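Local structure of galactose mutarotase related enzyme (Lactobacillus acidophilus, 3DCD) at residues G18-S23 and H45-F50; E40-H45 and G141-F146; L49-G54 and H73-N78. The protein is of unproven function but probably binds carbohydrate and may interconvert sugar anomers. All blocks are in the same frame, centred on the assembly; numbering follows the deposited sequence.

Contact 1: G18-S23 and H45-F50; sequences GAEIQS and HAPVLF
Gly18 to Gln22 run roughly antiparallel to His45 to Val48, the two directions 148° apart, yet no backbone-to-backbone hydrogen bond joins them; a carboxylate and two waters fill that role. Glu20 reaches across with CG anti to its backbone N (chi1 -178°) and the chain stretched beyond, and its OE2 takes two amides, Ala46 N at 2.9 Å in a nearly straight bond and His45 N at 2.8 Å in a more bent one. Both donors come from the same face of the carboxylate plane. The other oxygen, OE1, accepts from Gln22 NE2, whose second hydrogen bond goes to Glu20 O; both acceptors lie close to the plane of the Gln22 amide, which holds its rotation. Over one face of the His45 ring sits Gln22 CA, 4.1 Å from the ring centroid, a CH-pi contact. Water bridges Gly18 O to Val48 N, and a second water links Ile21 N with Ala46 O. Ile21 O, buried against His45 CB at 3.2 Å, has no polar partner in the model. Val48 CG2 meets Gly18 O at 3.5 Å, while Val48 and Ile21 also pack on strands 109-118 and 121-130, so that both segments lie on the nine-stranded sheet.

Contact 2: E40-H45 and G141-F146; sequences EIWGRH and GGHPGF
His143 and Trp42 bring their rings together where the segment 141-146 passes the loop 40-45. Ahead of them, Gly141 and Gly142 belong to strand 136-147, and Gly141 pairs with Leu49. The end of the His143 side chain comes near the loop, a chi1 of -162° carrying CG opposite the backbone N, and its CE1 lies 3.5 Å from Trp42 CZ2, while ND1 is equally near Trp42 CH2. The six-membered ring of Trp42 and the His143 ring are inclined by 31° with centroids 5.1 Å apart, an oblique meeting of the far end of the indole with one side of the imidazole. Pro144 points away from the loop and packs on strand 282-292. At Gly145 the backbones join: its N donates to His45 O at 3.0 Å. Gly145 CA also lies at the edge of the indole, 4.3 Å from Trp42 CZ3, and a CB here would come tight against both that atom and His45 O. Trp35 and Trp240 add further rings around Trp42, and His143 also meets His73. Such a cluster of histidines and aromatic residues in an antiparallel beta fold is consistent with the sugar-binding cleft of the galactose mutarotase family.

Contact 3: L49-G54 and H73-N78; sequences LFPIVG and HGFARN
Two connecting loops of the aldose 1-epimerase beta fold are laced together here by their backbones, with Pro51 following a cis peptide bond. Phe50 O takes Ala76 N at 3.0 Å and a weak bond from Phe75 N; Phe50 N donates to His73 O. Gly74 lies against this turn with positive phi, and a CB there would clash with Phe50 O and Pro51 CD. Phe75 stands with CG between its backbone N and carbonyl carbon (chi1 54°), which lays one face of its ring over Pro51: CD is 3.7 Å from the ring centroid, a CH-pi contact. Its CE1 meets Phe50 CE1 at 4.1 Å, the two ring planes nearly perpendicular. The Phe75 side chain also touches Thr101 and Val104 of helix 99-104. An alanine in place of Phe75 is likely to leave Pro51 CD and the edge of the Phe50 ring without their aromatic partner, opening a gap beside the cis-proline turn. Ala76 CB packs on Phe50 CB at 3.9 Å. At the other end, His73 N donates a hydrogen bond to Gly54 O, and Leu49 CD2 rests over a face of the His73 ring, 3.5 Å from its CG.

Overall arrangement
From the N terminus, the chain lays down strands 2-6, 10-15 and 20-26, then returns at His45 to close the loop of contact 1. His45 also belongs to contact 2, where the stretch just before it is met about a hundred residues later by strand 136-147; the segments of contacts 1 and 2 therefore alternate along the sequence. Contact 3 shares Leu49 and Phe50 with contact 1, closes a short loop at His73–Asn78, and is nested within the much larger loop of contact 2. Residues 40-54 thus thread between the N-terminal three-stranded sheet, strand 136-147 and the 73-78 turn. A probable hydrogen bond from Arg44 NH2 to Asn78 OD1 ties contact 2 to contact 3.

Contact 1: G18-S23 and H45-F50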
loop_
_atom_site.group_PDB
_atom_site.type_symbol
_atom_site.label_atom_id
_atom_site.label_comp_id
_atom_site.label_asym_id
_atom_site.label_seq_id
_atom_site.Cartn_x
_atom_site.Cartn_y
_atom_site.Cartn_z
ATOM N N GLY A 18 4.376 -3.723 -12.515
ATOM C CA GLY A 18 3.763 -3.020 -11.387
ATOM C C GLY A 18 4.736 -2.552 -10.316
ATOM O O GLY A 18 4.304 -2.167 -9.229
ATOM N N ALA A 19 6.042 -2.587 -10.610
ATOM C CA ALA A 19 7.094 -2.199 -9.640
ATOM C C ALA A 19 6.808 -2.840 -8.282
ATOM O O ALA A 19 6.836 -2.174 -7.246
ATOM C CB ALA A 19 7.216 -0.641 -9.529
ATOM N N GLU A 20 6.504 -4.145 -8.305
ATOM C CA GLU A 20 5.918 -4.831 -7.149
ATOM C C GLU A 20 6.935 -5.708 -6.444
ATOM O O GLU A 20 7.595 -6.542 -7.075
ATOM C CB GLU A 20 4.731 -5.708 -7.581
ATOM C CG GLU A 20 4.061 -6.411 -6.422
ATOM C CD GLU A 20 3.082 -7.514 -6.854
ATOM O OE1 GLU A 20 3.361 -8.261 -7.833
ATOM O OE2 GLU A 20 2.043 -7.648 -6.182
ATOM N N ILE A 21 7.044 -5.531 -5.128
ATOM C CA ILE A 21 7.890 -6.406 -4.305
ATOM C C ILE A 21 7.352 -7.834 -4.436
ATOM O O ILE A 21 6.150 -8.047 -4.286
ATOM C CB ILE A 21 7.853 -5.978 -2.838
ATOM C CG1 ILE A 21 8.582 -4.637 -2.659
ATOM C CG2 ILE A 21 8.464 -7.060 -1.926
ATOM C CD1 ILE A 21 8.312 -4.040 -1.249
ATOM N N GLN A 22 8.237 -8.780 -4.755
ATOM C CA GLN A 22 7.888 -10.207 -4.845
ATOM C C GLN A 22 8.252 -10.959 -3.579
ATOM O O GLN A 22 7.604 -11.949 -3.228
ATOM C CB GLN A 22 8.630 -10.879 -6.022
ATOM C CG GLN A 22 8.418 -10.226 -7.364
ATOM C CD GLN A 22 6.962 -10.210 -7.730
ATOM O OE1 GLN A 22 6.398 -11.240 -8.065
ATOM N NE2 GLN A 22 6.337 -9.053 -7.636
ATOM N N SER A 23 9.320 -10.507 -2.920
ATOM C CA SER A 23 9.923 -11.261 -1.824
ATOM C C SER A 23 10.775 -10.362 -0.948
ATOM O O SER A 23 11.497 -9.521 -1.461
ATOM C CB SER A 23 10.797 -12.387 -2.411
ATOM O OG SER A 23 11.580 -13.032 -1.417
ATOM N N HIS A 45 1.110 -9.719 -4.584
ATOM C CA HIS A 45 1.980 -9.645 -3.405
ATOM C C HIS A 45 1.847 -8.336 -2.628
ATOM O O HIS A 45 1.716 -8.338 -1.385
ATOM C CB HIS A 45 3.453 -9.714 -3.807
ATOM C CG HIS A 45 3.873 -11.001 -4.435
ATOM N ND1 HIS A 45 3.815 -11.216 -5.796
ATOM C CD2 HIS A 45 4.416 -12.120 -3.901
ATOM C CE1 HIS A 45 4.283 -12.421 -6.073
ATOM N NE2 HIS A 45 4.691 -12.973 -4.948
ATOM N N ALA A 46 1.971 -7.228 -3.356
ATOM C CA ALA A 46 2.195 -5.915 -2.746
ATOM C C ALA A 46 2.007 -4.813 -3.817
ATOM O O ALA A 46 2.976 -4.102 -4.166
ATOM C CB ALA A 46 3.635 -5.880 -2.117
ATOM N N PRO A 47 0.770 -4.683 -4.365
ATOM C CA PRO A 47 0.586 -3.786 -5.493
ATOM C C PRO A 47 0.844 -2.333 -5.159
ATOM O O PRO A 47 0.775 -1.915 -3.990
ATOM C CB PRO A 47 -0.897 -3.966 -5.891
ATOM C CG PRO A 47 -1.562 -4.489 -4.673
ATOM C CD PRO A 47 -0.492 -5.361 -4.003
ATOM N N VAL A 48 1.172 -1.596 -6.201
ATOM C CA VAL A 48 1.286 -0.146 -6.143
ATOM C C VAL A 48 -0.053 0.386 -6.647
ATOM O O VAL A 48 -0.579 -0.099 -7.671
ATOM C CB VAL A 48 2.487 0.321 -6.995
ATOM C CG1 VAL A 48 2.500 1.875 -7.153
ATOM C CG2 VAL A 48 3.811 -0.191 -6.373
ATOM N N LEU A 49 -0.622 1.347 -5.913
ATOM C CA LEU A 49 -1.947 1.899 -6.237
ATOM C C LEU A 49 -1.778 3.314 -6.817
ATOM O O LEU A 49 -1.284 4.207 -6.140
ATOM C CB LEU A 49 -2.845 1.921 -4.987
ATOM C CG LEU A 49 -2.685 0.768 -3.971
ATOM C CD1 LEU A 49 -3.495 1.006 -2.704
ATOM C CD2 LEU A 49 -3.039 -0.605 -4.626
ATOM N N PHE A 50 -2.169 3.479 -8.076
ATOM C CA PHE A 50 -1.988 4.720 -8.838
ATOM C C PHE A 50 -2.690 4.570 -10.188
ATOM O O PHE A 50 -2.568 3.515 -10.831
ATOM C CB PHE A 50 -0.496 5.005 -9.059
ATOM C CG PHE A 50 -0.216 6.172 -9.976
ATOM C CD1 PHE A 50 -0.090 5.982 -11.348
ATOM C CD2 PHE A 50 -0.061 7.462 -9.465
ATOM C CE1 PHE A 50 0.181 7.056 -12.210
ATOM C CE2 PHE A 50 0.213 8.534 -10.322
ATOM C CZ PHE A 50 0.328 8.332 -11.689
HETATM O O HOH W 1 2.030 -3.217 -8.483
HETATM O O HOH W 2 5.534 -3.449 -3.744
#

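Contact 2: E40-H45 and G141-F146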
loop_
_atom_site.group_PDB
_atom_site.type_symbol
_atom_site.label_atom_id
_atom_site.label_comp_id
_atom_site.label_asym_id
_atom_site.label_seq_id
_atom_site.Cartn_x
_atom_site.Cartn_y
_atom_site.Cartn_z
ATOM N N GLU A 40 -5.613 -18.640 -5.163
ATOM C CA GLU A 40 -6.825 -19.171 -4.556
ATOM C C GLU A 40 -7.408 -18.194 -3.553
ATOM O O GLU A 40 -8.590 -18.270 -3.218
ATOM C CB GLU A 40 -6.533 -20.524 -3.886
ATOM C CG GLU A 40 -6.133 -21.615 -4.891
ATOM C CD GLU A 40 -7.329 -22.252 -5.600
ATOM O OE1 GLU A 40 -8.483 -21.892 -5.301
ATOM O OE2 GLU A 40 -7.105 -23.126 -6.458
ATOM N N ILE A 41 -6.571 -17.266 -3.080
ATOM C CA ILE A 41 -6.960 -16.319 -2.035
ATOM C C ILE A 41 -6.869 -14.876 -2.540
ATOM O O ILE A 41 -7.863 -14.120 -2.531
ATOM C CB ILE A 41 -6.039 -16.459 -0.786
ATOM C CG1 ILE A 41 -6.011 -17.905 -0.254
ATOM C CG2 ILE A 41 -6.429 -15.450 0.302
ATOM C CD1 ILE A 41 -7.340 -18.412 0.317
ATOM N N TRP A 42 -5.662 -14.495 -2.961
ATOM C CA TRP A 42 -5.391 -13.133 -3.429
ATOM C C TRP A 42 -4.094 -13.170 -4.230
ATOM O O TRP A 42 -3.018 -13.366 -3.673
ATOM C CB TRP A 42 -5.311 -12.139 -2.240
ATOM C CG TRP A 42 -4.955 -10.723 -2.699
ATOM C CD1 TRP A 42 -5.574 -10.000 -3.678
ATOM C CD2 TRP A 42 -3.891 -9.893 -2.199
ATOM N NE1 TRP A 42 -4.974 -8.761 -3.812
ATOM C CE2 TRP A 42 -3.942 -8.672 -2.915
ATOM C CE3 TRP A 42 -2.918 -10.056 -1.204
ATOM C CZ2 TRP A 42 -3.031 -7.638 -2.695
ATOM C CZ3 TRP A 42 -2.028 -9.023 -0.970
ATOM C CH2 TRP A 42 -2.097 -7.817 -1.714
ATOM N N GLY A 43 -4.209 -13.038 -5.553
ATOM C CA GLY A 43 -3.099 -13.339 -6.448
ATOM C C GLY A 43 -2.167 -12.176 -6.718
ATOM O O GLY A 43 -1.654 -12.036 -7.844
ATOM N N ARG A 44 -1.954 -11.334 -5.702
ATOM C CA ARG A 44 -0.953 -10.262 -5.781
ATOM C C ARG A 44 -0.080 -10.328 -4.539
ATOM O O ARG A 44 -0.470 -10.960 -3.567
ATOM C CB ARG A 44 -1.630 -8.879 -5.928
ATOM C CG ARG A 44 -2.403 -8.756 -7.251
ATOM C CD ARG A 44 -2.929 -7.345 -7.533
ATOM N NE ARG A 44 -3.673 -7.306 -8.805
ATOM C CZ ARG A 44 -3.127 -7.228 -10.018
ATOM N NH1 ARG A 44 -1.806 -7.167 -10.172
ATOM N NH2 ARG A 44 -3.917 -7.213 -11.094
ATOM N N HIS A 45 1.110 -9.719 -4.584
ATOM C CA HIS A 45 1.980 -9.645 -3.405
ATOM C C HIS A 45 1.847 -8.336 -2.628
ATOM O O HIS A 45 1.716 -8.338 -1.385
ATOM C CB HIS A 45 3.453 -9.714 -3.807
ATOM C CG HIS A 45 3.873 -11.001 -4.435
ATOM N ND1 HIS A 45 3.815 -11.216 -5.796
ATOM C CD2 HIS A 45 4.416 -12.120 -3.901
ATOM C CE1 HIS A 45 4.283 -12.421 -6.073
ATOM N NE2 HIS A 45 4.691 -12.973 -4.948
ATOM N N GLY A 141 -0.765 5.037 -3.378
ATOM C CA GLY A 141 -0.752 4.272 -2.143
ATOM C C GLY A 141 0.061 2.993 -2.289
ATOM O O GLY A 141 0.308 2.522 -3.399
ATOM N N GLY A 142 0.513 2.466 -1.160
ATOM C CA GLY A 142 1.147 1.144 -1.100
ATOM C C GLY A 142 0.150 0.110 -0.586
ATOM O O GLY A 142 -0.909 0.465 -0.041
ATOM N N HIS A 143 0.478 -1.168 -0.761
ATOM C CA HIS A 143 -0.460 -2.264 -0.449
ATOM C C HIS A 143 0.334 -3.556 -0.124
ATOM O O HIS A 143 -0.047 -4.638 -0.567
ATOM C CB HIS A 143 -1.375 -2.441 -1.685
ATOM C CG HIS A 143 -2.662 -3.187 -1.448
ATOM N ND1 HIS A 143 -2.711 -4.447 -0.893
ATOM C CD2 HIS A 143 -3.937 -2.886 -1.803
ATOM C CE1 HIS A 143 -3.968 -4.863 -0.855
ATOM N NE2 HIS A 143 -4.730 -3.944 -1.424
ATOM N N PRO A 144 1.430 -3.457 0.671
ATOM C CA PRO A 144 2.208 -4.679 0.916
ATOM C C PRO A 144 1.409 -5.738 1.700
ATOM O O PRO A 144 0.745 -5.382 2.671
ATOM C CB PRO A 144 3.375 -4.186 1.779
ATOM C CG PRO A 144 2.904 -2.897 2.382
ATOM C CD PRO A 144 2.012 -2.284 1.360
ATOM N N GLY A 145 1.461 -7.007 1.269
ATOM C CA GLY A 145 0.906 -8.108 2.066
ATOM C C GLY A 145 2.015 -8.823 2.823
ATOM O O GLY A 145 3.013 -9.220 2.216
ATOM N N PHE A 146 1.842 -8.966 4.145
ATOM C CA PHE A 146 2.832 -9.612 5.026
ATOM C C PHE A 146 2.338 -10.937 5.554
ATOM O O PHE A 146 1.239 -10.997 6.117
ATOM C CB PHE A 146 3.134 -8.725 6.233
ATOM C CG PHE A 146 3.575 -7.345 5.866
ATOM C CD1 PHE A 146 2.780 -6.255 6.184
ATOM C CD2 PHE A 146 4.764 -7.147 5.165
ATOM C CE1 PHE A 146 3.183 -4.950 5.825
ATOM C CE2 PHE A 146 5.180 -5.859 4.802
ATOM C CZ PHE A 146 4.384 -4.757 5.145
#

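Contact 3: L49-G54 and H73-N78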
loop_
_atom_site.group_PDB
_atom_site.type_symbol
_atom_site.label_atom_id
_atom_site.label_comp_id
_atom_site.label_asym_id
_atom_site.label_seq_id
_atom_site.Cartn_x
_atom_site.Cartn_y
_atom_site.Cartn_z
ATOM N N LEU A 49 -0.622 1.347 -5.913
ATOM C CA LEU A 49 -1.947 1.899 -6.237
ATOM C C LEU A 49 -1.778 3.314 -6.817
ATOM O O LEU A 49 -1.284 4.207 -6.140
ATOM C CB LEU A 49 -2.845 1.921 -4.987
ATOM C CG LEU A 49 -2.685 0.768 -3.971
ATOM C CD1 LEU A 49 -3.495 1.006 -2.704
ATOM C CD2 LEU A 49 -3.039 -0.605 -4.626
ATOM N N PHE A 50 -2.169 3.479 -8.076
ATOM C CA PHE A 50 -1.988 4.720 -8.838
ATOM C C PHE A 50 -2.690 4.570 -10.188
ATOM O O PHE A 50 -2.568 3.515 -10.831
ATOM C CB PHE A 50 -0.496 5.005 -9.059
ATOM C CG PHE A 50 -0.216 6.172 -9.976
ATOM C CD1 PHE A 50 -0.090 5.982 -11.348
ATOM C CD2 PHE A 50 -0.061 7.462 -9.465
ATOM C CE1 PHE A 50 0.181 7.056 -12.210
ATOM C CE2 PHE A 50 0.213 8.534 -10.322
ATOM C CZ PHE A 50 0.328 8.332 -11.689
ATOM N N PRO A 51 -3.373 5.635 -10.668
ATOM C CA PRO A 51 -3.551 6.995 -10.144
ATOM C C PRO A 51 -4.783 7.221 -9.286
ATOM O O PRO A 51 -5.188 8.384 -9.099
ATOM C CB PRO A 51 -3.651 7.823 -11.420
ATOM C CG PRO A 51 -4.449 6.929 -12.327
ATOM C CD PRO A 51 -3.972 5.513 -12.008
ATOM N N ILE A 52 -5.378 6.132 -8.793
ATOM C CA ILE A 52 -6.385 6.207 -7.724
ATOM C C ILE A 52 -6.086 5.135 -6.699
ATOM O O ILE A 52 -5.432 4.139 -7.011
ATOM C CB ILE A 52 -7.849 6.024 -8.235
ATOM C CG1 ILE A 52 -8.057 4.651 -8.907
ATOM C CG2 ILE A 52 -8.263 7.194 -9.156
ATOM C CD1 ILE A 52 -9.509 4.388 -9.319
ATOM N N VAL A 53 -6.554 5.368 -5.471
ATOM C CA VAL A 53 -6.549 4.380 -4.412
ATOM C C VAL A 53 -8.006 3.974 -4.229
ATOM O O VAL A 53 -8.880 4.835 -4.155
ATOM C CB VAL A 53 -6.030 4.982 -3.085
ATOM C CG1 VAL A 53 -6.287 4.013 -1.939
ATOM C CG2 VAL A 53 -4.559 5.323 -3.185
ATOM N N GLY A 54 -8.266 2.669 -4.170
ATOM C CA GLY A 54 -9.630 2.164 -3.991
ATOM C C GLY A 54 -10.486 2.250 -5.245
ATOM O O GLY A 54 -9.996 2.520 -6.334
ATOM N N HIS A 73 -7.990 0.804 -7.644
ATOM C CA HIS A 73 -6.536 1.017 -7.460
ATOM C C HIS A 73 -5.752 1.427 -8.726
ATOM O O HIS A 73 -4.526 1.418 -8.725
ATOM C CB HIS A 73 -5.868 -0.208 -6.818
ATOM C CG HIS A 73 -6.411 -0.570 -5.469
ATOM N ND1 HIS A 73 -6.616 -1.879 -5.071
ATOM C CD2 HIS A 73 -6.758 0.201 -4.411
ATOM C CE1 HIS A 73 -7.082 -1.892 -3.832
ATOM N NE2 HIS A 73 -7.177 -0.643 -3.410
ATOM N N GLY A 74 -6.464 1.782 -9.794
ATOM C CA GLY A 74 -5.859 2.301 -11.011
ATOM C C GLY A 74 -5.138 1.279 -11.857
ATOM O O GLY A 74 -5.449 0.076 -11.818
ATOM N N PHE A 75 -4.173 1.759 -12.634
ATOM C CA PHE A 75 -3.514 0.895 -13.622
ATOM C C PHE A 75 -2.065 0.518 -13.306
ATOM O O PHE A 75 -1.505 -0.346 -13.989
ATOM C CB PHE A 75 -3.602 1.497 -15.044
ATOM C CG PHE A 75 -3.083 2.918 -15.149
ATOM C CD1 PHE A 75 -1.721 3.198 -14.987
ATOM C CD2 PHE A 75 -3.961 3.978 -15.408
ATOM C CE1 PHE A 75 -1.234 4.504 -15.073
ATOM C CE2 PHE A 75 -3.481 5.289 -15.501
ATOM C CZ PHE A 75 -2.118 5.552 -15.323
ATOM N N ALA A 76 -1.447 1.143 -12.298
ATOM C CA ALA A 76 -0.004 0.904 -12.041
ATOM C C ALA A 76 0.353 -0.582 -11.904
ATOM O O ALA A 76 1.372 -1.039 -12.427
ATOM C CB ALA A 76 0.489 1.688 -10.807
ATOM N N ARG A 77 -0.490 -1.333 -11.211
ATOM C CA ARG A 77 -0.158 -2.713 -10.870
ATOM C C ARG A 77 -0.168 -3.669 -12.064
ATOM O O ARG A 77 0.365 -4.776 -11.977
ATOM C CB ARG A 77 -1.062 -3.221 -9.745
ATOM C CG ARG A 77 -2.487 -3.488 -10.126
ATOM C CD ARG A 77 -3.234 -3.816 -8.843
ATOM N NE ARG A 77 -4.584 -4.294 -9.086
ATOM C CZ ARG A 77 -5.581 -3.516 -9.471
ATOM N NH1 ARG A 77 -5.376 -2.217 -9.677
ATOM N NH2 ARG A 77 -6.781 -4.040 -9.659
ATOM N N ASN A 78 -0.759 -3.221 -13.172
ATOM C CA ASN A 78 -0.826 -3.985 -14.417
ATOM C C ASN A 78 0.122 -3.446 -15.478
ATOM O O ASN A 78 0.141 -3.935 -16.600
ATOM C CB ASN A 78 -2.263 -3.962 -14.952
ATOM C CG ASN A 78 -3.227 -4.670 -14.031
ATOM O OD1 ASN A 78 -2.861 -5.635 -13.389
ATOM N ND2 ASN A 78 -4.476 -4.192 -13.970
#